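Local coordinates for protein Thf1 (Thermosynechococcus elongatus, PDB 5MJR) that is thought to take part in photosynthetic membrane biogenesis and associates with the FtsH protease complex involved in photosystem II repair, at residues 30-35 with 96-100; 65-71 with 111-115; 142-148 with 182-188. One frame throughout, in Å; residues are numbered along the deposited sequence. Where two conformers were deposited one is given.

From the N terminus, the chain passes through helix 24-34, and contact 1 closes when helix 90-100 returns to residues 30-35, 61 residues on. Helix 67-80 starts inside that excursion, and its first turn meets 111-115 beyond it in contact 2, making contacts 1 and 2 cross. Their nearest atoms stay about 8 Å apart, although helix 90-100 leads directly into helix 105-113. Contact 3 follows in series, joining loop 142-148 to the lead-in and first turn of helix 186-198, closing a loop of 33 residues. It touches contact 2, as L142 packs on L68 and W115. Contacts 1 and 3 lie on opposite sides of the chain's centre, about 17 Å apart at their nearest atoms.

Contact 1 (30-35 with 96-100); sequences AFYAAH and ALCVA
A30 and A34, one turn apart on helix 24-34, press their methyl groups against A100 and A96 of helix 90-100. The methyls of A34 and A96 meet at 3.6 Å between their CB atoms, while A30 CB rests 4.0 Å from A100 CB. V99 adds its CG2 branch beside the A34 methyl, at the more open side of the interface. The CB of H35 also lies against A96, but its imidazole leads away toward R92, I93 and D89.

The pairing is that of two helices that run in roughly opposed directions, cross at a marked angle and pack through small residues. Their local axes approach to 8.2 Å at an angle of 139°, and with alanines facing each other at both points, the CA atoms of A30 and A100 are 5.0 Å apart. H35 is where the first helix stops: its N-H still bonds to F31 O, but its own backbone has left helical angles.

The aromatic part belongs to F31. With CG anti to the backbone N (chi1 174°), its ring reaches along the flank of helix 90-100 and turns an edge to the backbone. CD1 stands 3.6 Å from L97 N, near the ring plane, and CE1 lies 3.7 Å from A96 CB. A100 CB packs against the F31 main chain, 3.6 Å from F31 N. Beyond the pair, I47 and L51 of helix 41-58, with I93 and I39, also touch the F31 side chain, and L97 leans on L50 of the same helix 41-58.

A100 O, at the last residue of its helix, accepts from R22 NH2, tying that helix end to the chain just ahead of helix 24-34.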
# COMPACT_ATOMS: atom_id res chain seq x y z
N ALA A 30 -6.34 7.33 -19.49
CA ALA A 30 -5.38 6.27 -19.71
C ALA A 30 -5.88 4.93 -19.11
O ALA A 30 -5.74 3.87 -19.70
CB ALA A 30 -4.00 6.65 -19.25
N PHE A 31 -6.43 5.04 -17.92
CA PHE A 31 -6.99 3.87 -17.27
C PHE A 31 -8.07 3.20 -18.10
O PHE A 31 -8.04 2.00 -18.39
CB PHE A 31 -7.51 4.21 -15.89
CG PHE A 31 -8.24 3.04 -15.20
CD1 PHE A 31 -7.55 2.02 -14.65
CD2 PHE A 31 -9.62 2.95 -15.26
CE1 PHE A 31 -8.15 0.92 -14.14
CE2 PHE A 31 -10.24 1.84 -14.73
CZ PHE A 31 -9.49 0.80 -14.15
N TYR A 32 -9.05 4.03 -18.55
CA TYR A 32 -10.18 3.50 -19.32
C TYR A 32 -9.87 3.11 -20.73
O TYR A 32 -10.61 2.30 -21.30
CB TYR A 32 -11.33 4.49 -19.25
CG TYR A 32 -11.98 4.53 -17.85
CD1 TYR A 32 -12.69 3.42 -17.35
CD2 TYR A 32 -11.96 5.64 -17.06
CE1 TYR A 32 -13.27 3.39 -16.10
CE2 TYR A 32 -12.59 5.63 -15.75
CZ TYR A 32 -13.26 4.53 -15.33
OH TYR A 32 -13.82 4.53 -14.07
N ALA A 33 -8.75 3.61 -21.24
CA ALA A 33 -8.21 3.15 -22.57
C ALA A 33 -7.57 1.73 -22.41
O ALA A 33 -7.63 0.94 -23.36
CB ALA A 33 -7.22 4.13 -23.11
N ALA A 34 -6.95 1.51 -21.22
CA ALA A 34 -6.21 0.26 -20.96
C ALA A 34 -7.14 -0.88 -20.47
O ALA A 34 -6.85 -2.01 -20.68
CB ALA A 34 -5.11 0.55 -19.93
N HIS A 35 -8.27 -0.51 -19.85
CA HIS A 35 -9.27 -1.47 -19.43
C HIS A 35 -10.64 -0.95 -19.87
O HIS A 35 -11.19 -0.06 -19.22
CB HIS A 35 -9.25 -1.72 -17.92
CG HIS A 35 -10.18 -2.77 -17.50
ND1 HIS A 35 -9.93 -4.09 -17.68
CD2 HIS A 35 -11.42 -2.68 -16.88
CE1 HIS A 35 -10.98 -4.80 -17.21
NE2 HIS A 35 -11.86 -3.98 -16.72
N ALA A 96 -3.94 -1.84 -15.64
CA ALA A 96 -4.41 -0.56 -16.16
C ALA A 96 -4.18 0.60 -15.20
O ALA A 96 -3.77 1.72 -15.57
CB ALA A 96 -5.85 -0.66 -16.62
N LEU A 97 -4.46 0.33 -13.93
CA LEU A 97 -4.28 1.32 -12.88
C LEU A 97 -2.78 1.72 -12.84
O LEU A 97 -2.47 2.91 -12.83
CB LEU A 97 -4.69 0.70 -11.53
CG LEU A 97 -4.56 1.71 -10.34
CD1 LEU A 97 -5.86 1.82 -9.55
CD2 LEU A 97 -3.64 1.06 -9.42
N CYS A 98 -1.89 0.77 -12.89
CA CYS A 98 -0.47 1.13 -12.78
C CYS A 98 0.03 1.88 -13.99
O CYS A 98 0.71 2.93 -13.88
CB CYS A 98 0.37 -0.12 -12.53
SG CYS A 98 0.13 -0.82 -10.89
N VAL A 99 -0.31 1.38 -15.20
CA VAL A 99 0.18 2.07 -16.39
C VAL A 99 -0.41 3.46 -16.49
O VAL A 99 0.30 4.40 -16.94
CB VAL A 99 0.05 1.24 -17.67
CG1 VAL A 99 0.76 -0.07 -17.60
CG2 VAL A 99 -1.30 1.02 -18.09
N ALA A 100 -1.66 3.65 -16.07
CA ALA A 100 -2.26 4.98 -16.07
C ALA A 100 -1.51 5.99 -15.18
O ALA A 100 -1.55 7.21 -15.42
CB ALA A 100 -3.69 4.90 -15.65

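Contact 2 (65-71 with 111-115); sequences YSPLFAL and DAASW
W115 turns one face of its indole to L71 and an edge to the carbonyl of P67. L71 CD2 sits over the five-membered ring, 3.6 Å from its centroid and nearly straight above it, a CH-pi contact. L71 holds CG anti to its backbone N (chi1 -177°), which carries the isobutyl group out to the indole. At the edge, W115 NE1 donates to P67 O over 3.1 Å, with an N-H...O angle of 157°. The oxygen lies close to the indole plane, yet the donor stands above the carbonyl plane rather than on a lone pair. L71 N bonds to P67 O from the opposite face, and together the two donors grip one oxygen in the first helical turn. L68 meets CZ2 of the six-membered ring obliquely through its CA and CB.

The second flat pair is Y65 with D111. The phenol OH donates at 2.7 Å to D111 OD2, which receives it on the lone pair anti to the other carboxylate oxygen. OD2 lies near the plane of the phenol ring, with ring and carboxylate planes 37° apart. P67 CG packs on the carboxylate carbon of D111, and A70 CB meets D111 CB at 3.7 Å. Farther along, L71 CD1 touches A112 CB at 3.9 Å.

Each segment also carries a local side-chain bond. S66 is the N-cap of helix 67-80, its OG accepting weakly from L68 N. S114 OG donates back to D111 O at 2.7 Å, within the 111-115 segment.

Helix 150-162 lies alongside both partners: A158 touches L71, H152 touches L68, and F159 meets the indole with its ring inclined to it. P138 and S141, in the loop ahead of that helix, also touch W115.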
# COMPACT_ATOMS: atom_id res chain seq x y z
N TYR A 65 8.73 7.10 -4.68
CA TYR A 65 8.36 5.71 -4.65
C TYR A 65 9.35 4.89 -3.85
O TYR A 65 10.54 5.09 -3.90
CB TYR A 65 8.37 5.15 -6.06
CG TYR A 65 8.12 3.69 -6.26
CD1 TYR A 65 9.13 2.79 -6.11
CD2 TYR A 65 6.85 3.23 -6.56
CE1 TYR A 65 8.92 1.42 -6.24
CE2 TYR A 65 6.65 1.86 -6.69
CZ TYR A 65 7.64 0.94 -6.52
OH TYR A 65 7.43 -0.38 -6.72
N SER A 66 8.80 3.89 -3.11
CA SER A 66 9.62 2.89 -2.49
C SER A 66 8.85 1.60 -2.41
O SER A 66 7.63 1.63 -2.59
CB SER A 66 9.99 3.32 -1.07
OG SER A 66 8.91 3.27 -0.21
N PRO A 67 9.44 0.48 -2.02
CA PRO A 67 8.68 -0.78 -1.83
C PRO A 67 7.62 -0.73 -0.78
O PRO A 67 6.70 -1.56 -0.83
CB PRO A 67 9.75 -1.82 -1.59
CG PRO A 67 10.96 -1.23 -2.26
CD PRO A 67 10.89 0.26 -2.02
N LEU A 68 7.72 0.20 0.18
CA LEU A 68 6.68 0.32 1.21
C LEU A 68 5.38 0.84 0.52
O LEU A 68 4.28 0.39 0.85
CB LEU A 68 7.10 1.20 2.33
CG LEU A 68 6.14 1.42 3.48
CD1 LEU A 68 5.87 0.12 4.20
CD2 LEU A 68 6.63 2.49 4.44
N PHE A 69 5.54 1.86 -0.33
CA PHE A 69 4.39 2.32 -1.12
C PHE A 69 3.84 1.22 -2.03
O PHE A 69 2.61 1.07 -2.08
CB PHE A 69 4.85 3.54 -1.92
CG PHE A 69 3.82 4.06 -2.92
CD1 PHE A 69 2.80 4.81 -2.55
CD2 PHE A 69 3.98 3.69 -4.22
CE1 PHE A 69 1.84 5.23 -3.56
CE2 PHE A 69 3.15 4.12 -5.23
CZ PHE A 69 2.11 4.88 -4.85
N ALA A 70 4.71 0.49 -2.69
CA ALA A 70 4.26 -0.60 -3.52
C ALA A 70 3.40 -1.57 -2.78
O ALA A 70 2.31 -2.00 -3.21
CB ALA A 70 5.38 -1.30 -4.23
N LEU A 71 3.89 -1.98 -1.61
CA LEU A 71 3.17 -2.92 -0.78
C LEU A 71 1.82 -2.34 -0.36
O LEU A 71 0.79 -3.04 -0.34
CB LEU A 71 3.98 -3.40 0.41
CG LEU A 71 3.34 -4.46 1.32
CD1 LEU A 71 3.00 -5.70 0.59
CD2 LEU A 71 4.28 -4.70 2.49
N ASP A 111 7.93 -5.79 -5.90
CA ASP A 111 8.30 -5.06 -4.69
C ASP A 111 7.40 -5.51 -3.60
O ASP A 111 7.87 -5.70 -2.42
CB ASP A 111 8.25 -3.56 -4.86
CG ASP A 111 9.53 -2.99 -5.43
OD1 ASP A 111 10.60 -3.65 -5.38
OD2 ASP A 111 9.50 -1.87 -5.94
N ALA A 112 6.11 -5.66 -3.80
CA ALA A 112 5.21 -6.15 -2.70
C ALA A 112 5.70 -7.55 -2.27
O ALA A 112 5.71 -7.84 -1.05
CB ALA A 112 3.80 -6.12 -3.20
N ALA A 113 5.96 -8.41 -3.22
CA ALA A 113 6.34 -9.79 -2.91
C ALA A 113 7.67 -9.86 -2.16
O ALA A 113 7.97 -10.82 -1.45
CB ALA A 113 6.40 -10.63 -4.18
N SER A 114 8.55 -8.87 -2.38
CA SER A 114 9.90 -8.86 -1.75
C SER A 114 9.82 -8.83 -0.23
O SER A 114 10.80 -9.18 0.43
CB SER A 114 10.77 -7.73 -2.28
OG SER A 114 10.39 -6.45 -1.83
N TRP A 115 8.70 -8.41 0.33
CA TRP A 115 8.54 -8.42 1.78
C TRP A 115 8.35 -9.82 2.36
O TRP A 115 8.46 -9.99 3.59
CB TRP A 115 7.40 -7.48 2.13
CG TRP A 115 7.63 -6.04 1.86
CD1 TRP A 115 7.33 -5.37 0.70
CD2 TRP A 115 8.14 -5.06 2.73
NE1 TRP A 115 7.62 -4.07 0.80
CE2 TRP A 115 8.14 -3.81 2.05
CE3 TRP A 115 8.65 -5.09 4.01
CZ2 TRP A 115 8.57 -2.63 2.62
CZ3 TRP A 115 9.09 -3.96 4.60
CH2 TRP A 115 9.09 -2.73 3.89

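Contact 3 (142-148 with 182-188); sequences LNHTGKY and IPLPIEK. With SO4 (sulfate ion), chain B.
Y148 receives P185 over one face of its ring: P185 CG lies 4.0 Å from the centroid and 23° off the normal, a CH-pi contact displaced toward the rim. L184 CD1 comes to the ring edge, 4.0 Å from Y148 CD1, while K188 runs alongside the ring, pointing the other way, its CB 3.7 Å from Y148 CE2. The same L184 methyl reaches H144, 3.7 Å from its CB. At the other end of the loop, P183 CD abuts N143 OD1 at 3.4 Å, and L142 O touches both I182 CB (3.7 Å) and L184 CB.

Behind this layer, H144 bridges the loop internally. Its CG is anti to the backbone N (chi1 -174°), and NE2 donates in the ring plane to K147 O at 2.9 Å, nearly straight at 165°. An inverse gamma turn centred on N143 bends the chain ahead of it. Y148 OH is held by D192 OD2 one turn beyond K188, and P185 is the N-cap residue of helix 186-198. L142 and L184 continue inward onto L156 of helix 150-162.

K188, extended beyond CG, donates NZ to a sulfate oxygen, O1, at 2.7 Å. R191 NH1 binds the same ion, and sulfate O3 approaches the Y148 ring edge.

The two segments share no hydrogen bond. Proline carbons, leucine methyls, ring surfaces and the aliphatic part of K188 hold the loop before helix 150-162 against the lead-in to helix 186-198, where a predicted coiled coil begins. The sulfate, probably from the crystallisation liquor, is consistent with a positively charged patch formed by K188 and R191.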
# COMPACT_ATOMS: atom_id res chain seq x y z
N LEU A 142 11.23 1.19 5.52
CA LEU A 142 10.59 1.72 6.72
C LEU A 142 11.26 2.97 7.23
O LEU A 142 10.61 3.75 8.00
CB LEU A 142 10.61 0.69 7.82
CG LEU A 142 9.75 -0.54 7.62
CD1 LEU A 142 9.64 -1.29 8.97
CD2 LEU A 142 8.46 -0.43 6.98
N ASN A 143 12.49 3.22 6.80
CA ASN A 143 13.17 4.48 7.08
C ASN A 143 12.73 5.58 6.10
O ASN A 143 13.47 6.04 5.25
CB ASN A 143 14.67 4.28 7.07
CG ASN A 143 15.18 3.49 8.26
OD1 ASN A 143 14.62 3.64 9.35
ND2 ASN A 143 16.22 2.68 8.01
N HIS A 144 11.44 5.88 6.21
CA HIS A 144 10.77 6.71 5.24
C HIS A 144 10.92 8.17 5.60
O HIS A 144 10.37 8.57 6.68
CB HIS A 144 9.29 6.35 5.27
CG HIS A 144 8.50 7.05 4.19
ND1 HIS A 144 8.58 6.61 2.89
CD2 HIS A 144 7.75 8.16 4.22
CE1 HIS A 144 7.85 7.46 2.17
NE2 HIS A 144 7.32 8.39 2.96
N THR A 145 11.50 8.92 4.69
CA THR A 145 11.54 10.39 4.77
C THR A 145 10.79 10.95 3.55
O THR A 145 10.58 10.27 2.59
CB THR A 145 13.01 10.84 4.92
OG1 THR A 145 13.72 10.63 3.68
CG2 THR A 145 13.70 10.04 6.05
N GLY A 146 10.49 12.22 3.52
CA GLY A 146 9.64 12.66 2.46
C GLY A 146 8.20 12.27 2.70
O GLY A 146 7.75 11.79 3.74
N LYS A 147 7.39 12.57 1.70
CA LYS A 147 5.90 12.69 1.85
C LYS A 147 5.33 11.34 2.30
O LYS A 147 5.57 10.30 1.69
CB LYS A 147 5.31 13.07 0.50
CG LYS A 147 3.80 13.06 0.45
CD LYS A 147 3.18 14.10 1.29
CE LYS A 147 1.66 14.11 1.15
NZ LYS A 147 1.10 15.12 2.06
N TYR A 148 4.57 11.42 3.37
CA TYR A 148 3.85 10.30 3.92
C TYR A 148 2.42 10.21 3.36
O TYR A 148 1.73 11.24 3.27
CB TYR A 148 3.78 10.44 5.44
CG TYR A 148 2.82 9.48 6.13
CD1 TYR A 148 3.16 8.20 6.44
CD2 TYR A 148 1.51 9.87 6.41
CE1 TYR A 148 2.27 7.32 6.98
CE2 TYR A 148 0.57 9.00 6.96
CZ TYR A 148 0.95 7.74 7.27
OH TYR A 148 0.09 6.86 7.83
N ILE A 182 11.96 4.05 13.89
CA ILE A 182 11.84 4.47 12.50
C ILE A 182 11.26 5.85 12.43
O ILE A 182 10.44 6.26 13.26
CB ILE A 182 11.05 3.40 11.70
CG1 ILE A 182 9.60 3.33 12.10
CG2 ILE A 182 11.74 2.07 11.71
CD1 ILE A 182 8.68 2.43 11.27
N PRO A 183 11.56 6.58 11.30
CA PRO A 183 11.08 7.94 11.10
C PRO A 183 9.69 8.01 10.50
O PRO A 183 9.13 9.11 10.37
CB PRO A 183 12.15 8.58 10.18
CG PRO A 183 12.69 7.41 9.46
CD PRO A 183 12.67 6.27 10.37
N LEU A 184 9.15 6.85 10.10
CA LEU A 184 7.77 6.85 9.66
C LEU A 184 6.91 7.40 10.81
O LEU A 184 7.10 7.04 11.96
CB LEU A 184 7.39 5.41 9.26
CG LEU A 184 6.20 5.12 8.50
CD1 LEU A 184 6.16 5.65 7.12
CD2 LEU A 184 5.95 3.65 8.51
N PRO A 185 5.94 8.29 10.54
CA PRO A 185 5.22 8.94 11.68
C PRO A 185 4.15 8.04 12.25
O PRO A 185 3.00 7.88 11.77
CB PRO A 185 4.61 10.17 11.01
CG PRO A 185 4.41 9.72 9.59
CD PRO A 185 5.59 8.90 9.27
N ILE A 186 4.54 7.36 13.31
CA ILE A 186 3.71 6.29 13.87
C ILE A 186 2.33 6.82 14.41
O ILE A 186 1.34 6.08 14.33
CB ILE A 186 4.47 5.46 14.95
CG1 ILE A 186 5.52 4.51 14.27
CG2 ILE A 186 3.57 4.56 15.72
CD1 ILE A 186 4.95 3.44 13.36
N GLU A 187 2.23 8.08 14.85
CA GLU A 187 0.89 8.52 15.27
C GLU A 187 -0.10 8.63 14.11
O GLU A 187 -1.29 8.33 14.24
CB GLU A 187 0.87 9.81 16.13
CG GLU A 187 1.51 9.65 17.54
CD GLU A 187 0.84 8.53 18.39
OE1 GLU A 187 -0.38 8.70 18.71
OE2 GLU A 187 1.54 7.50 18.74
N LYS A 188 0.41 9.06 12.95
CA LYS A 188 -0.38 9.02 11.72
C LYS A 188 -0.65 7.62 11.21
O LYS A 188 -1.77 7.33 10.79
CB LYS A 188 0.39 9.80 10.61
CG LYS A 188 0.55 11.24 10.93
CD LYS A 188 1.19 11.94 9.72
CE LYS A 188 1.31 13.38 10.04
NZ LYS A 188 1.82 14.17 8.93
S SO4 B . -1.21 13.81 6.81
O1 SO4 B . 0.28 13.98 6.78
O2 SO4 B . -1.66 13.94 8.24
O3 SO4 B . -1.49 12.44 6.27
O4 SO4 B . -1.96 14.80 6.06